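Local coordinates for adenylate cyclase-like protein (Chlamydia trachomatis, PDB 3GQS) that is of unknown function, but carries a forkhead-associated (FHA) domain, a fold that in relatives recognises phosphothreonine peptides, and belongs to a larger, probably membrane-spanning protein, at residues L40-I52 with V89-D101. Numbering follows the deposited sequence.
With PO4 (phosphate ion), chain C.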
loop_
_atom_site.group_PDB
_atom_site.type_symbol
_atom_site.label_atom_id
_atom_site.label_comp_id
_atom_site.label_asym_id
_atom_site.label_seq_id
_atom_site.Cartn_x
_atom_site.Cartn_y
_atom_site.Cartn_z
ATOM N N LEU A 40 -7.520 -6.691 -1.771
ATOM C CA LEU A 40 -7.621 -7.274 -0.408
ATOM C C LEU A 40 -9.096 -7.371 0.017
ATOM O O LEU A 40 -9.818 -6.369 0.057
ATOM C CB LEU A 40 -6.870 -6.411 0.610
ATOM C CG LEU A 40 -5.469 -5.911 0.206
ATOM C CD1 LEU A 40 -5.032 -4.674 1.028
ATOM C CD2 LEU A 40 -4.485 -7.088 0.321
ATOM N N SER A 41 -9.531 -8.569 0.346
ATOM C CA SER A 41 -10.978 -8.842 0.555
ATOM C C SER A 41 -11.595 -8.362 1.897
ATOM O O SER A 41 -12.753 -8.570 2.133
ATOM C CB SER A 41 -11.262 -10.334 0.352
ATOM O OG SER A 41 -10.449 -11.124 1.204
ATOM N N ASP A 42 -10.831 -7.670 2.721
ATOM C CA ASP A 42 -11.276 -7.203 4.037
ATOM C C ASP A 42 -12.287 -6.050 3.955
ATOM O O ASP A 42 -12.037 -5.009 3.356
ATOM C CB ASP A 42 -10.032 -6.822 4.841
ATOM C CG ASP A 42 -10.341 -6.190 6.185
ATOM O OD1 ASP A 42 -11.440 -6.409 6.767
ATOM O OD2 ASP A 42 -9.435 -5.455 6.655
ATOM N N MET A 43 -13.427 -6.267 4.595
ATOM C CA MET A 43 -14.542 -5.308 4.684
ATOM C C MET A 43 -14.150 -3.872 5.070
ATOM O O MET A 43 -14.863 -2.938 4.738
ATOM C CB MET A 43 -15.577 -5.817 5.703
ATOM C CG MET A 43 -16.471 -6.967 5.226
ATOM S SD MET A 43 -17.857 -6.503 4.130
ATOM C CE MET A 43 -17.073 -6.692 2.497
ATOM N N SER A 44 -13.037 -3.706 5.779
ATOM C CA SER A 44 -12.604 -2.393 6.314
ATOM C C SER A 44 -11.672 -1.639 5.340
ATOM O O SER A 44 -11.117 -0.578 5.664
ATOM C CB SER A 44 -11.910 -2.578 7.666
ATOM O OG SER A 44 -10.682 -3.272 7.470
ATOM N N ILE A 45 -11.486 -2.246 4.171
ATOM C CA ILE A 45 -10.719 -1.660 3.061
ATOM C C ILE A 45 -11.686 -1.064 1.973
ATOM O O ILE A 45 -12.556 -1.726 1.383
ATOM C CB ILE A 45 -9.694 -2.688 2.486
ATOM C CG1 ILE A 45 -8.701 -3.120 3.598
ATOM C CG2 ILE A 45 -8.848 -2.099 1.346
ATOM C CD1 ILE A 45 -7.760 -4.307 3.218
ATOM N N SER A 46 -11.503 0.212 1.712
ATOM C CA SER A 46 -12.241 0.896 0.660
ATOM C C SER A 46 -12.062 0.213 -0.711
ATOM O O SER A 46 -11.077 -0.491 -0.956
ATOM C CB SER A 46 -11.853 2.366 0.638
ATOM O OG SER A 46 -12.455 2.999 1.755
ATOM N N ARG A 47 -13.050 0.391 -1.574
ATOM C CA ARG A 47 -13.038 -0.206 -2.909
ATOM C C ARG A 47 -11.698 0.130 -3.590
ATOM O O ARG A 47 -11.013 -0.720 -4.143
ATOM C CB ARG A 47 -14.189 0.309 -3.733
ATOM C CG ARG A 47 -15.530 -0.199 -3.278
ATOM C CD ARG A 47 -16.708 0.536 -3.915
ATOM N NE ARG A 47 -17.980 0.107 -3.339
ATOM C CZ ARG A 47 -18.519 0.557 -2.195
ATOM N NH1 ARG A 47 -17.939 1.486 -1.460
ATOM N NH2 ARG A 47 -19.700 0.121 -1.814
ATOM N N GLN A 48 -11.331 1.380 -3.455
ATOM C CA GLN A 48 -9.962 1.829 -3.719
ATOM C C GLN A 48 -9.518 2.734 -2.598
ATOM O O GLN A 48 -10.113 3.729 -2.291
ATOM C CB GLN A 48 -9.842 2.507 -5.110
ATOM C CG GLN A 48 -10.629 3.829 -5.272
ATOM C CD GLN A 48 -10.573 4.327 -6.718
ATOM O OE1 GLN A 48 -9.485 4.392 -7.330
ATOM N NE2 GLN A 48 -11.730 4.657 -7.277
ATOM N N HIS A 49 -8.430 2.352 -1.972
ATOM C CA HIS A 49 -8.122 2.859 -0.677
ATOM C C HIS A 49 -6.877 3.759 -0.649
ATOM O O HIS A 49 -6.864 4.828 -0.041
ATOM C CB HIS A 49 -7.905 1.650 0.232
ATOM C CG HIS A 49 -7.848 2.002 1.689
ATOM N ND1 HIS A 49 -8.765 1.533 2.603
ATOM C CD2 HIS A 49 -6.978 2.777 2.379
ATOM C CE1 HIS A 49 -8.480 2.046 3.789
ATOM N NE2 HIS A 49 -7.391 2.797 3.684
ATOM N N ALA A 50 -5.821 3.250 -1.265
ATOM C CA ALA A 50 -4.484 3.819 -1.188
ATOM C C ALA A 50 -3.848 3.604 -2.542
ATOM O O ALA A 50 -4.144 2.649 -3.220
ATOM C CB ALA A 50 -3.617 3.129 -0.099
ATOM N N LYS A 51 -2.932 4.499 -2.883
ATOM C CA LYS A 51 -2.193 4.396 -4.114
ATOM C C LYS A 51 -0.728 4.445 -3.815
ATOM O O LYS A 51 -0.311 5.229 -3.009
ATOM C CB LYS A 51 -2.559 5.535 -5.053
ATOM C CG LYS A 51 -2.175 5.194 -6.446
ATOM C CD LYS A 51 -3.243 5.567 -7.514
ATOM C CE LYS A 51 -3.434 6.985 -7.671
ATOM N NZ LYS A 51 -4.648 7.233 -8.577
ATOM N N ILE A 52 0.032 3.566 -4.437
ATOM C CA ILE A 52 1.467 3.468 -4.184
ATOM C C ILE A 52 2.185 3.767 -5.483
ATOM O O ILE A 52 1.992 3.111 -6.476
ATOM C CB ILE A 52 1.878 2.052 -3.626
ATOM C CG1 ILE A 52 1.084 1.754 -2.358
ATOM C CG2 ILE A 52 3.435 1.926 -3.406
ATOM C CD1 ILE A 52 1.344 0.314 -1.772
ATOM N N VAL A 89 5.611 -0.365 8.431
ATOM C CA VAL A 89 4.240 -0.915 8.465
ATOM C C VAL A 89 3.171 0.145 8.068
ATOM O O VAL A 89 3.109 1.229 8.621
ATOM C CB VAL A 89 3.859 -1.540 9.834
ATOM C CG1 VAL A 89 2.462 -2.158 9.769
ATOM C CG2 VAL A 89 4.908 -2.609 10.281
ATOM N N VAL A 90 2.380 -0.202 7.064
ATOM C CA VAL A 90 1.175 0.522 6.665
ATOM C C VAL A 90 -0.088 -0.265 7.071
ATOM O O VAL A 90 -0.230 -1.434 6.727
ATOM C CB VAL A 90 1.098 0.756 5.130
ATOM C CG1 VAL A 90 -0.145 1.566 4.809
ATOM C CG2 VAL A 90 2.377 1.486 4.603
ATOM N N ALA A 91 -0.988 0.411 7.776
ATOM C CA ALA A 91 -2.297 -0.123 8.166
ATOM C C ALA A 91 -3.434 0.473 7.270
ATOM O O ALA A 91 -3.602 1.687 7.186
ATOM C CB ALA A 91 -2.570 0.205 9.632
ATOM N N LEU A 92 -4.183 -0.428 6.643
ATOM C CA LEU A 92 -5.413 -0.105 5.891
ATOM C C LEU A 92 -6.537 -0.927 6.489
ATOM O O LEU A 92 -6.600 -2.110 6.255
ATOM C CB LEU A 92 -5.285 -0.465 4.408
ATOM C CG LEU A 92 -4.110 0.141 3.623
ATOM C CD1 LEU A 92 -4.286 -0.186 2.126
ATOM C CD2 LEU A 92 -4.019 1.621 3.915
ATOM N N GLY A 93 -7.425 -0.291 7.229
ATOM C CA GLY A 93 -8.462 -1.006 7.924
ATOM C C GLY A 93 -7.736 -1.863 8.950
ATOM O O GLY A 93 -6.903 -1.372 9.697
ATOM N N THR A 94 -8.034 -3.148 8.938
ATOM C CA THR A 94 -7.416 -4.099 9.861
ATOM C C THR A 94 -6.272 -4.839 9.162
ATOM O O THR A 94 -5.629 -5.701 9.745
ATOM C CB THR A 94 -8.444 -5.106 10.361
ATOM O OG1 THR A 94 -8.919 -5.853 9.242
ATOM C CG2 THR A 94 -9.612 -4.407 11.018
ATOM N N THR A 95 -6.007 -4.468 7.912
ATOM C CA THR A 95 -4.955 -5.097 7.148
ATOM C C THR A 95 -3.603 -4.346 7.320
ATOM O O THR A 95 -3.542 -3.143 7.411
ATOM C CB THR A 95 -5.379 -5.261 5.666
ATOM O OG1 THR A 95 -6.466 -6.201 5.602
ATOM C CG2 THR A 95 -4.225 -5.754 4.800
ATOM N N LEU A 96 -2.530 -5.109 7.402
ATOM C CA LEU A 96 -1.191 -4.585 7.638
ATOM C C LEU A 96 -0.340 -4.975 6.447
ATOM O O LEU A 96 -0.466 -6.056 5.926
ATOM C CB LEU A 96 -0.604 -5.148 8.939
ATOM C CG LEU A 96 -1.215 -4.718 10.283
ATOM C CD1 LEU A 96 -0.513 -5.478 11.505
ATOM C CD2 LEU A 96 -1.211 -3.195 10.503
ATOM N N PHE A 97 0.486 -4.066 5.982
ATOM C CA PHE A 97 1.479 -4.404 4.959
ATOM C C PHE A 97 2.716 -3.566 5.031
ATOM O O PHE A 97 2.783 -2.549 5.732
ATOM C CB PHE A 97 0.882 -4.363 3.569
ATOM C CG PHE A 97 0.644 -2.982 3.022
ATOM C CD1 PHE A 97 1.686 -2.264 2.419
ATOM C CD2 PHE A 97 -0.617 -2.432 3.050
ATOM C CE1 PHE A 97 1.477 -1.016 1.845
ATOM C CE2 PHE A 97 -0.832 -1.166 2.500
ATOM C CZ PHE A 97 0.236 -0.457 1.882
ATOM N N LEU A 98 3.733 -4.021 4.337
ATOM C CA LEU A 98 4.957 -3.221 4.219
ATOM C C LEU A 98 5.701 -3.500 2.943
ATOM O O LEU A 98 5.404 -4.475 2.235
ATOM C CB LEU A 98 5.886 -3.379 5.431
ATOM C CG LEU A 98 6.585 -4.682 5.758
ATOM C CD1 LEU A 98 7.223 -5.384 4.591
ATOM C CD2 LEU A 98 7.622 -4.285 6.767
ATOM N N LEU A 99 6.608 -2.587 2.646
ATOM C CA LEU A 99 7.482 -2.710 1.509
ATOM C C LEU A 99 8.787 -3.217 2.013
ATOM O O LEU A 99 9.314 -2.747 3.011
ATOM C CB LEU A 99 7.772 -1.381 0.762
ATOM C CG LEU A 99 6.653 -0.765 -0.083
ATOM C CD1 LEU A 99 7.274 -0.111 -1.321
ATOM C CD2 LEU A 99 5.540 -1.803 -0.492
ATOM N N VAL A 100 9.287 -4.177 1.264
ATOM C CA VAL A 100 10.660 -4.573 1.347
ATOM C C VAL A 100 11.385 -4.142 0.081
ATOM O O VAL A 100 10.789 -4.013 -1.006
ATOM C CB VAL A 100 10.786 -6.069 1.597
ATOM C CG1 VAL A 100 10.362 -6.343 3.029
ATOM C CG2 VAL A 100 9.974 -6.861 0.552
ATOM N N ASP A 101 12.669 -3.908 0.252
ATOM C CA ASP A 101 13.559 -3.478 -0.829
ATOM C C ASP A 101 14.777 -4.408 -0.833
ATOM O O ASP A 101 15.409 -4.633 0.191
ATOM C CB ASP A 101 13.990 -2.028 -0.628
ATOM C CG ASP A 101 14.829 -1.478 -1.777
ATOM O OD1 ASP A 101 14.720 -1.906 -2.938
ATOM O OD2 ASP A 101 15.610 -0.564 -1.514
HETATM P P PO4 C . -15.400 3.354 -0.018
HETATM O O1 PO4 C . -14.573 4.602 -0.058
HETATM O O2 PO4 C . -15.021 2.723 1.351
HETATM O O3 PO4 C . -16.884 3.666 -0.097
HETATM O O4 PO4 C . -15.225 2.338 -1.105
#
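Asp42 OD2 accepts hydrogen bonds from three hydroxyls, those of Thr94 and Thr95 on the hairpin 90-101 and that of Ser44 in its own turn. Thr94 OG1 comes from above the carboxylate plane, at 2.7 Å from Asp42 OD2. Thr95 OG1 reaches the same oxygen on its anti side, at 3.2 Å from Asp42 OD2. Ser44 OG is 2.6 Å from Asp42 OD2 and also well out of the plane. Ser44 OG in turn accepts the backbone N-H of Thr94 at 3.0 Å, with a bent angle of 146°. Chi1 of Ser44 (67°) sets this oxygen between its own N and carbonyl carbon, facing Gly93 and Thr94. Gly93 CA lies 3.2 Å from Ser44 OG, and its positive phi in the type II' turn suits glycine. Strand 50-54 and the hairpin belong to the two different sheets of the FHA beta sandwich; loop 42-49 reaches across to the hairpin turn. Ser46 and Arg47 bind a phosphate ion, probably from the crystallisation liquor. Ser46 and His49 fit the Ser-x-x-His motif of FHA domains, whose serine typically binds the peptide phosphate, consistent with such a role here. At the end of this loop, Leu92 CB lies over one face of the His49 ring, 4.1 Å from its centroid, in a CH-pi contact. The ring's rotation is fixed at both nitrogens: ND1 accepts a hydrogen bond from the Ser46 backbone N-H nearly in plane, and NE2 is hydrogen-bonded to Gly70 O. Deeper in the core, Leu92 CD1 meets Ala50 CB, and Ile52 CD1 approaches Phe97 CE1 obliquely at 3.9 Å.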